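Local atomic coordinates of phosphoacetylglucosamine mutase (Aspergillus lentulus, PDB entry 5O9X), a protein that catalyses the interconversion of N-acetylglucosamine 6-phosphate and N-acetylglucosamine 1-phosphate, an isomerisation by phosphate transfer on the sugar. Residues Y292-E297 and R302-D307; G210-D215 and S430-V435; A18-K23 and L39-Y44. The protein carries 1 engineered substitution. All blocks are in the same frame, centred on the assembly; numbering follows the deposited sequence.

Overall arrangement
Interactions 1 and 2 belong to one region of the fold, and both use the same five-stranded mixed sheet. Interaction 1 is the hairpin at one border of that sheet. Interaction 2 packs helix 428-442 against one face of that sheet through M432. They meet at Y292, whose CE2 lies 3.5 Å from L212 CD1. Interaction 3 is separate, with its centre about 41 Å from that of interaction 1 and on the opposite side of the chain's centre. The chemistry follows the place. Interaction 1 combines backbone hydrogen bonds with a salt bridge at its partly exposed end. Interaction 2 is small, buried and wholly apolar. Interaction 3 is partly buried and adds a water bridge to its van der Waals contacts.

Interaction 1 (Y292-E297 and R302-D307); sequences YYFLDE and RLLDGD
R302 pairs with F294 near the start of the second strand of a beta hairpin. R302 N donates to F294 O (2.8 Å), and R302 O accepts from F294 N. The R302 side chain leans over one face of the F294 ring with CG, while its CB is 3.7 Å from F294 CE2. It bends at chi2 (-64°) and brings the guanidinium side-on to D296. There R302 NE (2.7 Å) and NH2 (2.9 Å) both bind D296 OD2, which lies in the guanidinium plane. NH2 meets OD2 nearly along its C-O axis, while NE comes from above the carboxylate plane. The two flat groups are turned 54° apart. D296 OD1 accepts from V300 N. L303 and Y293 form the non-hydrogen-bonded pair, and L303 CD1 rests 3.6 Å from Y292 O. L304 closes the ladder with Y292, through L304 N to Y292 O (2.7 Å) and Y292 N to L304 O (2.9 Å). L304 CD1 comes obliquely to the F294 ring. D305 then N-caps helix 306-324 through a weak bond from D307 N to D305 OD1; its OD2 is salt-bridged to K263. Two R302 nitrogens on one oxygen, D296 OD2, tie the strand to the residue after L295 and probably favour the charged carboxylate.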
ATOM      1  N   TYR A 292       4.203 -12.799   4.807  1.00 15.03           N
ATOM      2  CA  TYR A 292       4.113 -14.234   5.027  1.00 15.07           C
ATOM      3  C   TYR A 292       5.043 -14.590   6.150  1.00 14.96           C
ATOM      4  O   TYR A 292       6.000 -13.847   6.411  1.00 15.52           O
ATOM      5  CB  TYR A 292       4.651 -14.951   3.706  1.00 14.38           C
ATOM      6  CG  TYR A 292       3.493 -15.379   2.769  1.00 14.94           C
ATOM      7  CD1 TYR A 292       2.843 -14.403   1.943  1.00 14.00           C
ATOM      8  CD2 TYR A 292       3.051 -16.715   2.752  1.00 14.23           C
ATOM      9  CE1 TYR A 292       1.770 -14.758   1.089  1.00 13.98           C
ATOM     10  CE2 TYR A 292       2.004 -17.131   1.862  1.00 13.92           C
ATOM     11  CZ  TYR A 292       1.361 -16.131   1.055  1.00 14.76           C
ATOM     12  OH  TYR A 292       0.374 -16.478   0.140  1.00 15.33           O
ATOM     13  N   TYR A 293       4.843 -15.771   6.764  1.00 15.89           N
ATOM     14  CA  TYR A 293       5.707 -16.216   7.843  1.00 15.14           C
ATOM     15  C   TYR A 293       5.307 -17.646   8.165  1.00 15.76           C
ATOM     16  O   TYR A 293       4.258 -18.144   7.720  1.00 16.05           O
ATOM     17  CB  TYR A 293       5.571 -15.337   9.131  1.00 14.12           C
ATOM     18  CG  TYR A 293       4.131 -15.095   9.544  1.00 15.34           C
ATOM     19  CD1 TYR A 293       3.471 -15.929  10.553  1.00 15.46           C
ATOM     20  CD2 TYR A 293       3.415 -14.028   8.953  1.00 15.15           C
ATOM     21  CE1 TYR A 293       2.142 -15.655  10.915  1.00 16.33           C
ATOM     22  CE2 TYR A 293       2.103 -13.751   9.332  1.00 15.69           C
ATOM     23  CZ  TYR A 293       1.462 -14.587  10.292  1.00 18.06           C
ATOM     24  OH  TYR A 293       0.157 -14.261  10.652  1.00 16.83           O
ATOM     25  N   PHE A 294       6.205 -18.346   8.853  1.00 16.61           N
ATOM     26  CA  PHE A 294       5.918 -19.703   9.306  1.00 16.55           C
ATOM     27  C   PHE A 294       6.801 -20.029  10.470  1.00 18.72           C
ATOM     28  O   PHE A 294       7.834 -19.339  10.676  1.00 18.62           O
ATOM     29  CB  PHE A 294       6.168 -20.743   8.143  1.00 17.42           C
ATOM     30  CG  PHE A 294       7.595 -20.905   7.728  1.00 19.06           C
ATOM     31  CD1 PHE A 294       8.264 -22.157   7.892  1.00 19.49           C
ATOM     32  CD2 PHE A 294       8.290 -19.863   7.070  1.00 17.91           C
ATOM     33  CE1 PHE A 294       9.562 -22.313   7.427  1.00 20.58           C
ATOM     34  CE2 PHE A 294       9.587 -20.030   6.642  1.00 18.11           C
ATOM     35  CZ  PHE A 294      10.254 -21.240   6.817  1.00 20.14           C
ATOM     36  N   LEU A 295       6.433 -21.111  11.177  1.00 17.62           N
ATOM     37  CA  LEU A 295       7.312 -21.698  12.202  1.00 19.53           C
ATOM     38  C   LEU A 295       8.118 -22.807  11.521  1.00 20.61           C
ATOM     39  O   LEU A 295       7.512 -23.690  10.902  1.00 22.13           O
ATOM     40  CB  LEU A 295       6.483 -22.291  13.304  1.00 18.42           C
ATOM     41  CG  LEU A 295       5.726 -21.223  14.088  1.00 20.32           C
ATOM     42  CD1 LEU A 295       4.578 -21.852  14.888  1.00 23.92           C
ATOM     43  CD2 LEU A 295       6.629 -20.368  14.980  1.00 23.16           C
ATOM     44  N   ASP A 296       9.441 -22.716  11.554  1.00 19.91           N
ATOM     45  CA  ASP A 296      10.278 -23.721  10.861  1.00 22.02           C
ATOM     46  C   ASP A 296      10.297 -25.063  11.658  1.00 23.33           C
ATOM     47  O   ASP A 296       9.693 -25.160  12.709  1.00 22.74           O
ATOM     48  CB  ASP A 296      11.697 -23.174  10.483  1.00 23.86           C
ATOM     49  CG  ASP A 296      12.644 -22.974  11.682  1.00 25.68           C
ATOM     50  OD1 ASP A 296      12.386 -23.486  12.789  1.00 27.67           O
ATOM     51  OD2 ASP A 296      13.689 -22.279  11.500  1.00 25.77           O
ATOM     52  N   GLU A 297      10.978 -26.070  11.107  1.00 28.97           N
ATOM     53  CA  GLU A 297      11.108 -27.394  11.754  1.00 32.79           C
ATOM     54  C   GLU A 297      11.598 -27.306  13.211  1.00 34.65           C
ATOM     55  O   GLU A 297      11.103 -28.061  14.032  1.00 33.59           O
ATOM     56  CB  GLU A 297      11.952 -28.368  10.888  1.00 39.01           C
ATOM     57  CG  GLU A 297      13.345 -27.853  10.470  1.00 47.41           C
ATOM     58  CD  GLU A 297      14.173 -28.917   9.740  1.00 62.62           C
ATOM     59  OE1 GLU A 297      13.872 -30.126   9.922  1.00 66.64           O
ATOM     60  OE2 GLU A 297      15.116 -28.558   8.981  1.00 59.14           O
ATOM     61  N   ARG A 302       9.848 -17.468  11.353  1.00 16.52           N
ATOM     62  CA  ARG A 302      10.629 -16.903  10.231  1.00 15.52           C
ATOM     63  C   ARG A 302       9.711 -16.008   9.413  1.00 15.42           C
ATOM     64  O   ARG A 302       8.614 -16.392   9.061  1.00 16.53           O
ATOM     65  CB  ARG A 302      11.160 -17.990   9.278  1.00 16.18           C
ATOM     66  CG  ARG A 302      11.927 -19.109  10.016  1.00 17.30           C
ATOM     67  CD  ARG A 302      13.204 -18.532  10.682  1.00 18.88           C
ATOM     68  NE  ARG A 302      13.986 -19.591  11.315  1.00 20.98           N
ATOM     69  CZ  ARG A 302      15.176 -19.396  11.900  1.00 26.21           C
ATOM     70  NH1 ARG A 302      15.712 -18.164  11.988  1.00 23.72           N
ATOM     71  NH2 ARG A 302      15.801 -20.455  12.440  1.00 24.74           N
ATOM     72  N   LEU A 303      10.204 -14.843   9.105  1.00 15.78           N
ATOM     73  CA  LEU A 303       9.395 -13.817   8.474  1.00 15.73           C
ATOM     74  C   LEU A 303       9.705 -13.763   6.993  1.00 15.75           C
ATOM     75  O   LEU A 303      10.871 -13.778   6.618  1.00 15.49           O
ATOM     76  CB  LEU A 303       9.714 -12.414   9.102  1.00 14.85           C
ATOM     77  CG  LEU A 303       9.032 -11.190   8.437  1.00 15.01           C
ATOM     78  CD1 LEU A 303       7.492 -11.278   8.520  1.00 14.07           C
ATOM     79  CD2 LEU A 303       9.673  -9.905   9.059  1.00 17.24           C
ATOM     80  N   LEU A 304       8.652 -13.675   6.156  1.00 16.36           N
ATOM     81  CA  LEU A 304       8.815 -13.509   4.723  1.00 15.71           C
ATOM     82  C   LEU A 304       8.141 -12.245   4.340  1.00 16.33           C
ATOM     83  O   LEU A 304       6.971 -12.285   3.956  1.00 16.64           O
ATOM     84  CB  LEU A 304       8.312 -14.688   3.861  1.00 15.05           C
ATOM     85  CG  LEU A 304       9.040 -16.038   4.189  1.00 17.20           C
ATOM     86  CD1 LEU A 304       8.105 -17.270   3.946  1.00 16.69           C
ATOM     87  CD2 LEU A 304      10.310 -16.133   3.383  1.00 18.13           C
ATOM     88  N   ASP A 305       8.903 -11.147   4.341  1.00 15.76           N
ATOM     89  CA  ASP A 305       8.236  -9.810   4.291  1.00 15.99           C
ATOM     90  C   ASP A 305       8.088  -9.267   2.862  1.00 15.97           C
ATOM     91  O   ASP A 305       8.276 -10.026   1.907  1.00 14.89           O
ATOM     92  CB  ASP A 305       8.994  -8.804   5.200  1.00 16.23           C
ATOM     93  CG  ASP A 305      10.429  -8.438   4.651  1.00 20.12           C
ATOM     94  OD1 ASP A 305      10.823  -8.769   3.489  1.00 16.00           O
ATOM     95  OD2 ASP A 305      11.174  -7.749   5.394  1.00 19.71           O
ATOM     96  N   GLY A 306       7.783  -7.959   2.704  1.00 14.06           N
ATOM     97  CA  GLY A 306       7.582  -7.411   1.331  1.00 14.70           C
ATOM     98  C   GLY A 306       8.701  -7.624   0.339  1.00 14.87           C
ATOM     99  O   GLY A 306       8.464  -7.867  -0.872  1.00 13.61           O
ATOM    100  N   ASP A 307       9.950  -7.507   0.811  1.00 15.17           N
ATOM    101  CA  ASP A 307      11.077  -7.747  -0.112  1.00 15.42           C
ATOM    102  C   ASP A 307      11.246  -9.180  -0.500  1.00 15.76           C
ATOM    103  O   ASP A 307      11.740  -9.486  -1.590  1.00 16.92           O
ATOM    104  CB  ASP A 307      12.340  -7.202   0.502  1.00 16.47           C
ATOM    105  CG  ASP A 307      12.236  -5.704   0.637  1.00 20.52           C
ATOM    106  OD1 ASP A 307      12.208  -4.993  -0.408  1.00 21.17           O
ATOM    107  OD2 ASP A 307      12.096  -5.218   1.785  1.00 20.83           O
TER

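Interaction 2 (G210-D215 and S430-V435); sequences GSLTVD and SDMLLV
M432 packs on L212 and V214 in a buried apolar contact between a helix and a beta sheet. Helix 428-442 lies against the mixed sheet whose strand 212-215 runs between strands 240-243 and 279-283. The two segments are far apart in sequence. The strand belongs to AMG1 domain II and the helix to AMG1 domain III, so the contact joins parts of two family domains.

The backbones stay well apart, with V214 CA and M432 CA separated by 9.5 Å, and the side chains bridge the gap. L212 and M432 reach toward each other, tip to tip. L212 has CG anti to its backbone nitrogen (chi1 171°), and its CD2 branch does the touching. That one methyl meets three successive atoms of the methionine: M432 CG at 3.9 Å, SD at 3.8 Å and CE at 3.7 Å. The methionine chain bends at chi2 and again at chi3 (86°). This folded shape turns its outer half along the leucine methyl. V214 takes a smaller share, with CG2 at 4.3 Å from M432 SD. I240 of the adjacent strand and I290 and Y292 of strand 290-295 also touch M432, so the thioether lies among side chains from three more sheet positions.

No hydrogen bond crosses between the segments. The contact rests on van der Waals packing and the exclusion of water. Such forces have little directional demand, and a flexible thioether can follow the shape of the branched side chains beneath it.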
ATOM      1  N   GLY A 210      -0.423 -27.690   0.763  1.00 22.06           N
ATOM      2  CA  GLY A 210      -0.573 -27.346   2.167  1.00 24.72           C
ATOM      3  C   GLY A 210      -1.539 -26.138   2.287  1.00 22.05           C
ATOM      4  O   GLY A 210      -1.747 -25.387   1.335  1.00 23.81           O
ATOM      5  N   SER A 211      -2.039 -25.922   3.480  1.00 21.46           N
ATOM      6  CA  SER A 211      -2.997 -24.851   3.735  1.00 19.00           C
ATOM      7  C   SER A 211      -2.243 -23.510   3.785  1.00 19.37           C
ATOM      8  O   SER A 211      -0.993 -23.468   3.993  1.00 17.22           O
ATOM      9  CB  SER A 211      -3.656 -25.109   5.084  1.00 19.61           C
ATOM     10  OG  SER A 211      -2.673 -25.233   6.103  1.00 22.09           O
ATOM     11  N   LEU A 212      -3.040 -22.436   3.700  1.00 18.91           N
ATOM     12  CA  LEU A 212      -2.584 -21.087   3.947  1.00 15.61           C
ATOM     13  C   LEU A 212      -3.477 -20.509   5.082  1.00 16.72           C
ATOM     14  O   LEU A 212      -4.690 -20.476   4.926  1.00 19.59           O
ATOM     15  CB  LEU A 212      -2.672 -20.269   2.605  1.00 15.11           C
ATOM     16  CG  LEU A 212      -2.417 -18.721   2.846  1.00 15.79           C
ATOM     17  CD1 LEU A 212      -0.957 -18.443   3.248  1.00 16.44           C
ATOM     18  CD2 LEU A 212      -2.693 -17.961   1.577  1.00 15.43           C
ATOM     19  N   THR A 213      -2.892 -20.086   6.192  1.00 15.43           N
ATOM     20  CA  THR A 213      -3.658 -19.491   7.320  1.00 17.61           C
ATOM     21  C   THR A 213      -3.456 -17.945   7.297  1.00 16.24           C
ATOM     22  O   THR A 213      -2.327 -17.454   7.554  1.00 16.27           O
ATOM     23  CB  THR A 213      -3.227 -20.121   8.698  1.00 19.08           C
ATOM     24  OG1 THR A 213      -3.330 -21.553   8.572  1.00 19.11           O
ATOM     25  CG2 THR A 213      -4.128 -19.636   9.930  1.00 17.94           C
ATOM     26  N   VAL A 214      -4.536 -17.215   7.051  1.00 16.24           N
ATOM     27  CA  VAL A 214      -4.445 -15.778   6.756  1.00 13.98           C
ATOM     28  C   VAL A 214      -5.094 -15.023   7.918  1.00 15.61           C
ATOM     29  O   VAL A 214      -6.335 -15.119   8.222  1.00 16.17           O
ATOM     30  CB  VAL A 214      -5.201 -15.366   5.434  1.00 16.30           C
ATOM     31  CG1 VAL A 214      -5.009 -13.869   5.183  1.00 16.49           C
ATOM     32  CG2 VAL A 214      -4.684 -16.135   4.233  1.00 14.63           C
ATOM     33  N   ASP A 215      -4.235 -14.327   8.642  1.00 14.73           N
ATOM     34  CA  ASP A 215      -4.646 -13.367   9.702  1.00 12.84           C
ATOM     35  C   ASP A 215      -5.148 -12.131   9.025  1.00 14.60           C
ATOM     36  O   ASP A 215      -4.386 -11.425   8.342  1.00 13.48           O
ATOM     37  CB  ASP A 215      -3.416 -13.096  10.580  1.00 13.36           C
ATOM     38  CG  ASP A 215      -3.451 -11.771  11.322  1.00 14.28           C
ATOM     39  OD1 ASP A 215      -4.565 -11.304  11.673  1.00 14.28           O
ATOM     40  OD2 ASP A 215      -2.308 -11.224  11.576  1.00 15.02           O
ATOM     41  N   SER A 430      -4.593  -9.851  -4.006  1.00 16.97           N
ATOM     42  CA  SER A 430      -4.086 -10.279  -5.333  1.00 19.72           C
ATOM     43  C   SER A 430      -2.595 -10.718  -5.217  1.00 18.44           C
ATOM     44  O   SER A 430      -2.194 -11.728  -5.789  1.00 15.01           O
ATOM     45  CB  SER A 430      -4.291  -9.053  -6.285  1.00 27.71           C
ATOM     46  OG  SER A 430      -3.371  -9.047  -7.340  1.00 39.07           O
ATOM     47  N   ASP A 431      -1.797  -9.969  -4.439  1.00 16.81           N
ATOM     48  CA  ASP A 431      -0.404 -10.368  -4.095  1.00 17.86           C
ATOM     49  C   ASP A 431      -0.343 -11.717  -3.376  1.00 17.31           C
ATOM     50  O   ASP A 431       0.540 -12.544  -3.650  1.00 17.89           O
ATOM     51  CB  ASP A 431       0.304  -9.337  -3.257  1.00 18.98           C
ATOM     52  CG  ASP A 431       0.550  -8.026  -3.983  1.00 20.36           C
ATOM     53  OD1 ASP A 431       0.523  -7.941  -5.236  1.00 18.87           O
ATOM     54  OD2 ASP A 431       0.797  -7.023  -3.241  1.00 20.24           O
ATOM     55  N   MET A 432      -1.259 -11.961  -2.465  1.00 16.26           N
ATOM     56  CA  MET A 432      -1.342 -13.295  -1.858  1.00 16.94           C
ATOM     57  C   MET A 432      -1.585 -14.397  -2.936  1.00 18.29           C
ATOM     58  O   MET A 432      -0.890 -15.422  -2.937  1.00 17.19           O
ATOM     59  CB  MET A 432      -2.492 -13.277  -0.919  1.00 18.93           C
ATOM     60  CG  MET A 432      -2.605 -14.370   0.085  1.00 26.27           C
ATOM     61  SD  MET A 432      -4.359 -14.873   0.178  1.00 52.70           S
ATOM     62  CE  MET A 432      -4.037 -16.015  -1.245  1.00 20.40           C
ATOM     63  N   LEU A 433      -2.547 -14.184  -3.871  1.00 16.07           N
ATOM     64  CA  LEU A 433      -2.759 -15.242  -4.886  1.00 17.08           C
ATOM     65  C   LEU A 433      -1.486 -15.377  -5.772  1.00 17.36           C
ATOM     66  O   LEU A 433      -1.137 -16.465  -6.245  1.00 15.03           O
ATOM     67  CB  LEU A 433      -3.969 -14.859  -5.803  1.00 17.69           C
ATOM     68  CG  LEU A 433      -5.353 -14.834  -5.065  1.00 19.03           C
ATOM     69  CD1 LEU A 433      -6.441 -14.275  -6.012  1.00 18.89           C
ATOM     70  CD2 LEU A 433      -5.727 -16.241  -4.540  1.00 17.83           C
ATOM     71  N   LEU A 434      -0.855 -14.239  -6.079  1.00 16.79           N
ATOM     72  CA  LEU A 434       0.422 -14.263  -6.801  1.00 18.25           C
ATOM     73  C   LEU A 434       1.468 -15.151  -6.127  1.00 17.94           C
ATOM     74  O   LEU A 434       2.041 -16.066  -6.774  1.00 15.79           O
ATOM     75  CB  LEU A 434       0.969 -12.854  -6.962  1.00 19.32           C
ATOM     76  CG  LEU A 434       2.403 -12.672  -7.547  1.00 21.28           C
ATOM     77  CD1 LEU A 434       2.450 -13.095  -8.986  1.00 20.85           C
ATOM     78  CD2 LEU A 434       2.891 -11.249  -7.379  1.00 21.88           C
ATOM     79  N   VAL A 435       1.682 -14.935  -4.855  1.00 15.78           N
ATOM     80  CA  VAL A 435       2.650 -15.750  -4.098  1.00 16.13           C
ATOM     81  C   VAL A 435       2.256 -17.244  -4.106  1.00 16.64           C
ATOM     82  O   VAL A 435       3.091 -18.139  -4.396  1.00 14.32           O
ATOM     83  CB  VAL A 435       2.741 -15.277  -2.641  1.00 16.20           C
ATOM     84  CG1 VAL A 435       3.510 -16.280  -1.804  1.00 17.48           C
ATOM     85  CG2 VAL A 435       3.449 -13.900  -2.590  1.00 16.00           C
TER

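Interaction 3 (A18-K23 and L39-Y44); sequences AKPEGK and LNTVVY
T41 of helix 40-56 faces A18 and K19, in the loop that leads from helix 4-14 to strand 32-35. Its CB is 4.2 Å from K19 CG. Beyond it, OG1 turns to the K19 side chain and P20, and CG2 to the A18-K19 backbone, with K19 CG near both. The hydroxyl branch is OG1. It sits between the backbone nitrogen and the carbonyl carbon of T41 (chi1 66°), and this turns it to the lysine. OG1 is 3.7 Å from K19 CG, a van der Waals approach to the aliphatic part of the chain, and 4.4 Å from P20 CD. The methyl branch is CG2. It lies against the loop backbone, 3.6 Å from A18 O and 3.7 Å from K19 N. Y17, just before the loop segment, also touches T41.

K19 crosses T41 at about a right angle. Its CG does the touching. The chain bends at chi3 and chi4 and carries NZ away, to a weak hydrogen bond with N101 O.

A water joins the two segments where no direct hydrogen bond does. It accepts from A18 N at 3.0 Å and from N40 ND2 at 3.2 Å. The other end of the N40 amide, OD1, accepts from R140, so the group has a partner at each end. P20, which begins a type II turn, also rests on F25 and L38.

The contact thus sets the N-terminal part of helix 40-56 against an irregular loop, next to strand 32-35 at the border of a five-stranded sheet, probably that of domain I of the phosphohexomutase family. Its direct part is van der Waals contact between methyl or methylene groups and polar atoms. Its polar link between the segments runs through one water molecule, which accepts hydrogen bonds from a backbone amide and a side-chain amide.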
ATOM      1  N   ALA A  18     -16.722  22.354  13.336  1.00 39.17           N
ATOM      2  CA  ALA A  18     -15.826  23.280  14.022  1.00 39.11           C
ATOM      3  C   ALA A  18     -14.422  22.722  13.850  1.00 35.22           C
ATOM      4  O   ALA A  18     -14.221  21.523  14.097  1.00 34.09           O
ATOM      5  CB  ALA A  18     -16.202  23.365  15.506  1.00 35.49           C
ATOM      6  N   LYS A  19     -13.470  23.548  13.396  1.00 35.29           N
ATOM      7  CA  LYS A  19     -12.062  23.155  13.362  1.00 36.23           C
ATOM      8  C   LYS A  19     -11.541  23.002  14.761  1.00 37.14           C
ATOM      9  O   LYS A  19     -11.881  23.819  15.623  1.00 41.64           O
ATOM     10  CB  LYS A  19     -11.181  24.186  12.681  1.00 37.94           C
ATOM     11  CG  LYS A  19     -11.365  24.261  11.201  1.00 38.14           C
ATOM     12  CD  LYS A  19     -10.347  25.195  10.611  1.00 36.66           C
ATOM     13  CE  LYS A  19      -9.190  24.430  10.027  1.00 36.71           C
ATOM     14  NZ  LYS A  19      -7.936  25.150  10.323  1.00 33.64           N
ATOM     15  N   PRO A  20     -10.706  21.969  15.011  1.00 34.95           N
ATOM     16  CA  PRO A  20     -10.050  21.893  16.319  1.00 37.17           C
ATOM     17  C   PRO A  20      -8.994  22.977  16.469  1.00 41.71           C
ATOM     18  O   PRO A  20      -8.238  23.263  15.522  1.00 37.36           O
ATOM     19  CB  PRO A  20      -9.387  20.486  16.317  1.00 40.44           C
ATOM     20  CG  PRO A  20      -9.299  20.083  14.890  1.00 33.80           C
ATOM     21  CD  PRO A  20     -10.411  20.786  14.167  1.00 33.57           C
ATOM     22  N   GLU A  21      -8.939  23.575  17.650  1.00 44.91           N
ATOM     23  CA  GLU A  21      -8.155  24.790  17.838  1.00 45.55           C
ATOM     24  C   GLU A  21      -6.688  24.464  17.741  1.00 38.86           C
ATOM     25  O   GLU A  21      -6.207  23.519  18.354  1.00 38.41           O
ATOM     26  CB  GLU A  21      -8.446  25.445  19.195  1.00 55.57           C
ATOM     27  CG  GLU A  21      -9.896  25.813  19.413  1.00 69.92           C
ATOM     28  CD  GLU A  21     -10.044  27.257  19.844  1.00 84.36           C
ATOM     29  OE1 GLU A  21      -9.183  28.092  19.455  1.00 88.59           O
ATOM     30  OE2 GLU A  21     -11.021  27.554  20.572  1.00 81.24           O
ATOM     31  N   GLY A  22      -5.986  25.241  16.947  1.00 33.71           N
ATOM     32  CA  GLY A  22      -4.565  25.093  16.910  1.00 36.34           C
ATOM     33  C   GLY A  22      -3.993  23.972  16.050  1.00 39.23           C
ATOM     34  O   GLY A  22      -2.803  23.988  15.852  1.00 43.57           O
ATOM     35  N   LYS A  23      -4.793  23.005  15.544  1.00 37.57           N
ATOM     36  CA  LYS A  23      -4.205  21.916  14.709  1.00 33.89           C
ATOM     37  C   LYS A  23      -3.940  22.410  13.304  1.00 33.63           C
ATOM     38  O   LYS A  23      -4.805  23.052  12.659  1.00 31.87           O
ATOM     39  CB  LYS A  23      -5.070  20.653  14.621  1.00 40.76           C
ATOM     40  CG  LYS A  23      -5.634  20.168  15.947  1.00 53.50           C
ATOM     41  CD  LYS A  23      -4.592  19.785  16.995  1.00 56.52           C
ATOM     42  CE  LYS A  23      -5.236  18.948  18.086  1.00 59.77           C
ATOM     43  NZ  LYS A  23      -4.200  18.401  18.995  1.00 63.93           N
ATOM     44  N   LEU A  39     -11.191  14.801  12.635  1.00 22.78           N
ATOM     45  CA  LEU A  39     -11.318  14.696  11.197  1.00 21.57           C
ATOM     46  C   LEU A  39     -12.481  15.417  10.473  1.00 23.28           C
ATOM     47  O   LEU A  39     -12.414  15.593   9.251  1.00 19.75           O
ATOM     48  CB  LEU A  39     -11.288  13.220  10.790  1.00 21.22           C
ATOM     49  CG  LEU A  39      -9.830  12.740  10.724  1.00 22.68           C
ATOM     50  CD1 LEU A  39      -9.864  11.211  10.832  1.00 21.68           C
ATOM     51  CD2 LEU A  39      -9.144  13.217   9.413  1.00 22.83           C
ATOM     52  N   ASN A  40     -13.545  15.866  11.159  1.00 21.88           N
ATOM     53  CA  ASN A  40     -14.692  16.365  10.358  1.00 21.68           C
ATOM     54  C   ASN A  40     -14.338  17.429   9.270  1.00 22.06           C
ATOM     55  O   ASN A  40     -14.729  17.301   8.092  1.00 21.38           O
ATOM     56  CB  ASN A  40     -15.758  16.970  11.288  1.00 24.30           C
ATOM     57  CG  ASN A  40     -16.603  15.912  11.969  1.00 27.95           C
ATOM     58  OD1 ASN A  40     -16.505  14.686  11.695  1.00 27.42           O
ATOM     59  ND2 ASN A  40     -17.401  16.354  12.899  1.00 28.92           N
ATOM     60  N   THR A  41     -13.627  18.493   9.665  1.00 21.66           N
ATOM     61  CA  THR A  41     -13.439  19.595   8.734  1.00 22.34           C
ATOM     62  C   THR A  41     -12.473  19.172   7.610  1.00 23.29           C
ATOM     63  O   THR A  41     -12.562  19.650   6.475  1.00 24.84           O
ATOM     64  CB  THR A  41     -12.998  20.873   9.430  1.00 20.95           C
ATOM     65  OG1 THR A  41     -11.685  20.738  10.001  1.00 20.60           O
ATOM     66  CG2 THR A  41     -13.984  21.231  10.549  1.00 24.15           C
ATOM     67  N   VAL A  42     -11.567  18.258   7.948  1.00 23.04           N
ATOM     68  CA  VAL A  42     -10.603  17.696   7.007  1.00 23.79           C
ATOM     69  C   VAL A  42     -11.326  16.953   5.878  1.00 21.43           C
ATOM     70  O   VAL A  42     -11.064  17.178   4.695  1.00 22.86           O
ATOM     71  CB  VAL A  42      -9.595  16.732   7.708  1.00 24.22           C
ATOM     72  CG1 VAL A  42      -8.664  16.115   6.693  1.00 25.72           C
ATOM     73  CG2 VAL A  42      -8.706  17.496   8.658  1.00 24.29           C
ATOM     74  N   VAL A  43     -12.195  16.036   6.265  1.00 20.87           N
ATOM     75  CA  VAL A  43     -12.952  15.235   5.336  1.00 20.69           C
ATOM     76  C   VAL A  43     -13.844  16.161   4.465  1.00 23.81           C
ATOM     77  O   VAL A  43     -14.030  15.920   3.249  1.00 23.55           O
ATOM     78  CB  VAL A  43     -13.765  14.152   6.135  1.00 17.74           C
ATOM     79  CG1 VAL A  43     -14.745  13.421   5.233  1.00 19.34           C
ATOM     80  CG2 VAL A  43     -12.765  13.154   6.809  1.00 17.70           C
ATOM     81  N   TYR A  44     -14.444  17.153   5.123  1.00 21.93           N
ATOM     82  CA  TYR A  44     -15.279  18.125   4.388  1.00 24.53           C
ATOM     83  C   TYR A  44     -14.412  18.792   3.313  1.00 22.44           C
ATOM     84  O   TYR A  44     -14.816  18.864   2.170  1.00 23.97           O
ATOM     85  CB  TYR A  44     -15.835  19.183   5.363  1.00 26.87           C
ATOM     86  CG  TYR A  44     -16.833  20.078   4.708  1.00 28.16           C
ATOM     87  CD1 TYR A  44     -18.124  19.628   4.462  1.00 26.40           C
ATOM     88  CD2 TYR A  44     -16.439  21.328   4.221  1.00 30.91           C
ATOM     89  CE1 TYR A  44     -19.045  20.434   3.797  1.00 34.13           C
ATOM     90  CE2 TYR A  44     -17.362  22.159   3.565  1.00 30.20           C
ATOM     91  CZ  TYR A  44     -18.650  21.711   3.376  1.00 33.95           C
ATOM     92  OH  TYR A  44     -19.553  22.515   2.700  1.00 37.62           O
TER
HETATM   93  O   HOH W   1     -16.981  19.381  13.959  1.00 27.05           O